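Local coordinates for homocysteine S-methyltransferase (Escherichia coli, PDB 5DMM), which catalyses zinc-dependent methyl transfer from S-methylmethionine, or less efficiently S-adenosylmethionine, to homocysteine, yielding methionine, at residues Ile16-Arg30 with Glu53-Ile67. Residues are numbered along the deposited sequence; the frame is centred on the assembly and turned at random.
Sequences ILLLDGAMATELEAR and EVHLDYYRAGAQCAI
Leu18 and Gln64 join strand 17-18 to the residue just before strand 65-67, the first and second strands of the TIM barrel, where the barrel closes. Leu18 N donates an almost straight bond to the side-chain OE1 of Gln64 (3.0 Å, 173°), and Leu18 O accepts from Gln64 N at 2.8 Å; the side-chain NE2 of Gln64 bonds to Gln14. Alongside, CD2 of Leu17 and CD2 of Leu19 both pack on CB of Cys65. Gly62, in a Schellman motif, ends helix 48-61. Asp20 holds CG between its backbone N and carbonyl carbon (chi1 61°), which brings OD2 within 2.9 Å of Ile67 N, in the homocysteine pocket, for a nearly straight hydrogen bond. That N-H meets OD2 from above the carboxylate plane, while a water donates to the same oxygen and links it to His55 ND1. CB of Asp20 and the backbone N of Gly21 lie over one face of the Tyr58 ring. The bent chain of Met23 sets SD against CB of Val54 and lays CE over a face of the His55 imidazole, a CH-pi contact 3.7 Å from the ring centroid. Toward solvent this close packing gives way to charge: NE and NH2 of Arg30 both grip OE1 of Glu26, NH2 also reaches Asp57 OD2 at 2.7 Å, and Glu53 OE1 lies well out of the guanidinium plane, a salt bridge to NH1 by charge alone. Arg30 probably offsets the repulsion between Glu26 OE1 and Asp57 OD2, 3.1 Å apart. The Tyr58 hydroxyl donates to Ala22 O at 2.7 Å, with that oxygen at the ring's edge.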
# COMPACT_ATOMS: atom_id res chain seq x y z
N ILE A 16 1.78 4.19 -17.28
CA ILE A 16 1.09 3.56 -16.16
C ILE A 16 1.87 2.39 -15.59
O ILE A 16 2.39 1.57 -16.34
CB ILE A 16 -0.33 3.04 -16.59
CG1 ILE A 16 -1.21 4.19 -17.09
CG2 ILE A 16 -1.01 2.30 -15.43
CD1 ILE A 16 -1.25 5.37 -16.15
N LEU A 17 1.96 2.35 -14.26
CA LEU A 17 2.50 1.22 -13.49
C LEU A 17 1.33 0.55 -12.78
O LEU A 17 0.65 1.20 -11.99
CB LEU A 17 3.53 1.72 -12.48
CG LEU A 17 4.58 0.85 -11.81
CD1 LEU A 17 5.67 1.76 -11.25
CD2 LEU A 17 3.97 -0.01 -10.71
N LEU A 18 1.10 -0.74 -13.01
CA LEU A 18 -0.05 -1.38 -12.37
C LEU A 18 0.32 -1.93 -11.00
O LEU A 18 1.36 -2.56 -10.83
CB LEU A 18 -0.63 -2.51 -13.24
CG LEU A 18 -1.36 -2.08 -14.52
CD1 LEU A 18 -1.93 -3.30 -15.22
CD2 LEU A 18 -2.47 -1.06 -14.23
N LEU A 19 -0.54 -1.68 -10.02
CA LEU A 19 -0.38 -2.27 -8.70
C LEU A 19 -1.15 -3.58 -8.65
O LEU A 19 -1.61 -4.07 -9.69
CB LEU A 19 -0.89 -1.31 -7.62
CG LEU A 19 -0.25 0.08 -7.67
CD1 LEU A 19 -0.77 0.99 -6.56
CD2 LEU A 19 1.26 -0.03 -7.61
N ASP A 20 -1.25 -4.17 -7.47
CA ASP A 20 -2.04 -5.38 -7.33
C ASP A 20 -3.40 -5.02 -6.76
O ASP A 20 -3.79 -3.86 -6.77
CB ASP A 20 -1.32 -6.41 -6.44
CG ASP A 20 -1.08 -5.90 -5.03
OD1 ASP A 20 -1.35 -4.71 -4.73
OD2 ASP A 20 -0.59 -6.70 -4.21
N GLY A 21 -4.11 -6.02 -6.25
CA GLY A 21 -5.40 -5.80 -5.64
C GLY A 21 -5.47 -6.48 -4.29
O GLY A 21 -4.44 -6.86 -3.73
N ALA A 22 -6.69 -6.69 -3.79
CA ALA A 22 -6.86 -7.24 -2.45
C ALA A 22 -6.33 -8.67 -2.30
O ALA A 22 -6.44 -9.50 -3.21
CB ALA A 22 -8.34 -7.19 -2.05
N MET A 23 -5.76 -8.94 -1.14
CA MET A 23 -5.22 -10.24 -0.78
C MET A 23 -6.35 -11.12 -0.23
O MET A 23 -6.46 -12.30 -0.58
CB MET A 23 -4.09 -10.05 0.25
CG MET A 23 -3.55 -11.28 0.96
SD MET A 23 -2.80 -12.47 -0.17
CE MET A 23 -1.35 -11.61 -0.78
N ALA A 24 -7.21 -10.52 0.59
CA ALA A 24 -8.24 -11.25 1.33
C ALA A 24 -9.22 -12.02 0.46
O ALA A 24 -9.54 -13.18 0.76
CB ALA A 24 -9.01 -10.28 2.22
N THR A 25 -9.71 -11.38 -0.60
CA THR A 25 -10.66 -12.01 -1.52
C THR A 25 -10.13 -13.34 -2.04
O THR A 25 -10.83 -14.35 -2.04
CB THR A 25 -10.98 -11.11 -2.74
OG1 THR A 25 -9.75 -10.65 -3.33
CG2 THR A 25 -11.80 -9.91 -2.32
N GLU A 26 -8.88 -13.31 -2.47
CA GLU A 26 -8.23 -14.45 -3.08
C GLU A 26 -7.95 -15.55 -2.06
O GLU A 26 -8.08 -16.73 -2.38
CB GLU A 26 -6.94 -14.01 -3.77
CG GLU A 26 -7.16 -13.53 -5.20
CD GLU A 26 -6.99 -14.65 -6.21
OE1 GLU A 26 -6.24 -15.61 -5.92
OE2 GLU A 26 -7.60 -14.58 -7.30
N LEU A 27 -7.55 -15.17 -0.86
CA LEU A 27 -7.29 -16.18 0.18
C LEU A 27 -8.57 -16.89 0.58
O LEU A 27 -8.60 -18.11 0.75
CB LEU A 27 -6.64 -15.53 1.40
CG LEU A 27 -5.21 -15.04 1.22
CD1 LEU A 27 -4.70 -14.38 2.50
CD2 LEU A 27 -4.30 -16.21 0.83
N GLU A 28 -9.64 -16.11 0.74
CA GLU A 28 -10.95 -16.67 1.05
C GLU A 28 -11.47 -17.61 -0.04
O GLU A 28 -12.07 -18.66 0.27
CB GLU A 28 -11.95 -15.54 1.28
CG GLU A 28 -11.69 -14.75 2.55
CD GLU A 28 -12.83 -13.83 2.88
OE1 GLU A 28 -13.52 -13.38 1.94
OE2 GLU A 28 -13.06 -13.58 4.09
N ALA A 29 -11.26 -17.25 -1.30
CA ALA A 29 -11.65 -18.12 -2.41
C ALA A 29 -10.91 -19.46 -2.34
O ALA A 29 -11.44 -20.48 -2.77
CB ALA A 29 -11.37 -17.43 -3.75
N ARG A 30 -9.70 -19.45 -1.79
CA ARG A 30 -8.89 -20.66 -1.69
C ARG A 30 -9.15 -21.41 -0.38
O ARG A 30 -8.48 -22.39 -0.09
CB ARG A 30 -7.41 -20.31 -1.84
CG ARG A 30 -7.08 -19.74 -3.25
CD ARG A 30 -5.61 -19.34 -3.44
NE ARG A 30 -5.43 -18.49 -4.63
CZ ARG A 30 -4.98 -18.91 -5.81
NH1 ARG A 30 -4.65 -20.18 -5.98
NH2 ARG A 30 -4.86 -18.07 -6.82
N GLU A 53 1.06 -17.62 -3.61
CA GLU A 53 0.25 -17.93 -4.79
C GLU A 53 -0.57 -16.72 -5.24
O GLU A 53 -0.70 -16.45 -6.44
CB GLU A 53 -0.66 -19.13 -4.51
CG GLU A 53 0.09 -20.46 -4.49
CD GLU A 53 -0.80 -21.66 -4.17
OE1 GLU A 53 -2.03 -21.58 -4.41
OE2 GLU A 53 -0.27 -22.69 -3.68
N VAL A 54 -1.13 -15.98 -4.29
CA VAL A 54 -1.92 -14.81 -4.65
C VAL A 54 -1.04 -13.72 -5.27
O VAL A 54 -1.44 -13.08 -6.25
CB VAL A 54 -2.67 -14.23 -3.44
CG1 VAL A 54 -3.34 -12.91 -3.83
CG2 VAL A 54 -3.70 -15.24 -2.94
N HIS A 55 0.16 -13.52 -4.72
CA HIS A 55 1.08 -12.55 -5.32
C HIS A 55 1.40 -12.97 -6.77
O HIS A 55 1.43 -12.14 -7.69
CB HIS A 55 2.37 -12.43 -4.51
CG HIS A 55 2.21 -11.71 -3.20
ND1 HIS A 55 1.62 -10.47 -3.10
CD2 HIS A 55 2.59 -12.05 -1.95
CE1 HIS A 55 1.64 -10.08 -1.83
NE2 HIS A 55 2.22 -11.01 -1.12
N LEU A 56 1.63 -14.26 -6.97
CA LEU A 56 1.94 -14.77 -8.30
C LEU A 56 0.75 -14.55 -9.24
O LEU A 56 0.91 -14.16 -10.40
CB LEU A 56 2.31 -16.25 -8.24
CG LEU A 56 2.55 -16.94 -9.59
CD1 LEU A 56 3.70 -16.28 -10.35
CD2 LEU A 56 2.79 -18.44 -9.39
N ASP A 57 -0.45 -14.80 -8.72
CA ASP A 57 -1.70 -14.54 -9.43
C ASP A 57 -1.79 -13.10 -9.96
O ASP A 57 -2.19 -12.84 -11.11
CB ASP A 57 -2.87 -14.82 -8.49
CG ASP A 57 -4.12 -15.23 -9.21
OD1 ASP A 57 -4.39 -14.72 -10.32
OD2 ASP A 57 -4.85 -16.09 -8.65
N TYR A 58 -1.44 -12.15 -9.11
CA TYR A 58 -1.51 -10.75 -9.50
C TYR A 58 -0.43 -10.39 -10.52
O TYR A 58 -0.69 -9.62 -11.45
CB TYR A 58 -1.42 -9.83 -8.28
CG TYR A 58 -2.76 -9.62 -7.59
CD1 TYR A 58 -3.79 -8.94 -8.25
CD2 TYR A 58 -3.00 -10.10 -6.30
CE1 TYR A 58 -5.01 -8.74 -7.65
CE2 TYR A 58 -4.24 -9.90 -5.68
CZ TYR A 58 -5.24 -9.22 -6.39
OH TYR A 58 -6.48 -8.98 -5.84
N TYR A 59 0.79 -10.91 -10.36
CA TYR A 59 1.82 -10.64 -11.37
C TYR A 59 1.37 -11.20 -12.73
O TYR A 59 1.62 -10.59 -13.76
CB TYR A 59 3.17 -11.24 -10.97
CG TYR A 59 3.98 -10.50 -9.91
CD1 TYR A 59 4.25 -9.13 -10.01
CD2 TYR A 59 4.53 -11.19 -8.84
CE1 TYR A 59 5.02 -8.47 -9.05
CE2 TYR A 59 5.31 -10.54 -7.88
CZ TYR A 59 5.54 -9.17 -7.99
OH TYR A 59 6.30 -8.52 -7.05
N ARG A 60 0.71 -12.36 -12.72
CA ARG A 60 0.17 -12.95 -13.95
C ARG A 60 -0.89 -12.06 -14.58
O ARG A 60 -0.97 -11.95 -15.80
CB ARG A 60 -0.40 -14.34 -13.69
CG ARG A 60 0.63 -15.41 -13.47
CD ARG A 60 -0.02 -16.77 -13.25
NE ARG A 60 0.97 -17.83 -13.34
CZ ARG A 60 0.90 -18.98 -12.68
NH1 ARG A 60 -0.13 -19.21 -11.87
NH2 ARG A 60 1.85 -19.89 -12.83
N ALA A 61 -1.71 -11.42 -13.74
CA ALA A 61 -2.79 -10.57 -14.21
C ALA A 61 -2.26 -9.25 -14.79
O ALA A 61 -3.00 -8.50 -15.43
CB ALA A 61 -3.77 -10.30 -13.09
N GLY A 62 -0.99 -8.95 -14.53
CA GLY A 62 -0.38 -7.75 -15.08
C GLY A 62 0.19 -6.78 -14.07
O GLY A 62 0.77 -5.77 -14.45
N ALA A 63 0.03 -7.08 -12.77
CA ALA A 63 0.59 -6.23 -11.73
C ALA A 63 2.10 -6.13 -11.89
O ALA A 63 2.77 -7.12 -12.16
CB ALA A 63 0.24 -6.76 -10.33
N GLN A 64 2.65 -4.93 -11.71
CA GLN A 64 4.10 -4.77 -11.74
C GLN A 64 4.64 -4.44 -10.35
O GLN A 64 5.85 -4.29 -10.17
CB GLN A 64 4.48 -3.68 -12.75
CG GLN A 64 3.99 -4.05 -14.15
CD GLN A 64 3.85 -2.84 -15.05
OE1 GLN A 64 2.84 -2.13 -14.99
NE2 GLN A 64 4.84 -2.62 -15.90
N CYS A 65 3.73 -4.35 -9.39
CA CYS A 65 4.10 -4.14 -7.99
C CYS A 65 3.18 -4.93 -7.07
O CYS A 65 1.96 -4.75 -7.11
CB CYS A 65 4.06 -2.65 -7.63
SG CYS A 65 4.70 -2.28 -5.96
N ALA A 66 3.76 -5.79 -6.23
CA ALA A 66 3.01 -6.47 -5.19
C ALA A 66 3.04 -5.68 -3.89
O ALA A 66 4.08 -5.13 -3.53
CB ALA A 66 3.56 -7.89 -4.96
N ILE A 67 1.92 -5.63 -3.18
CA ILE A 67 1.91 -5.00 -1.86
C ILE A 67 1.83 -6.09 -0.81
O ILE A 67 0.93 -6.91 -0.84
CB ILE A 67 0.74 -4.02 -1.71
CG1 ILE A 67 0.84 -2.93 -2.78
CG2 ILE A 67 0.74 -3.40 -0.30
CD1 ILE A 67 -0.33 -1.94 -2.82
O HOH W 1 0.26 -9.05 -5.10
O HOH W 2 -6.93 -15.50 -10.27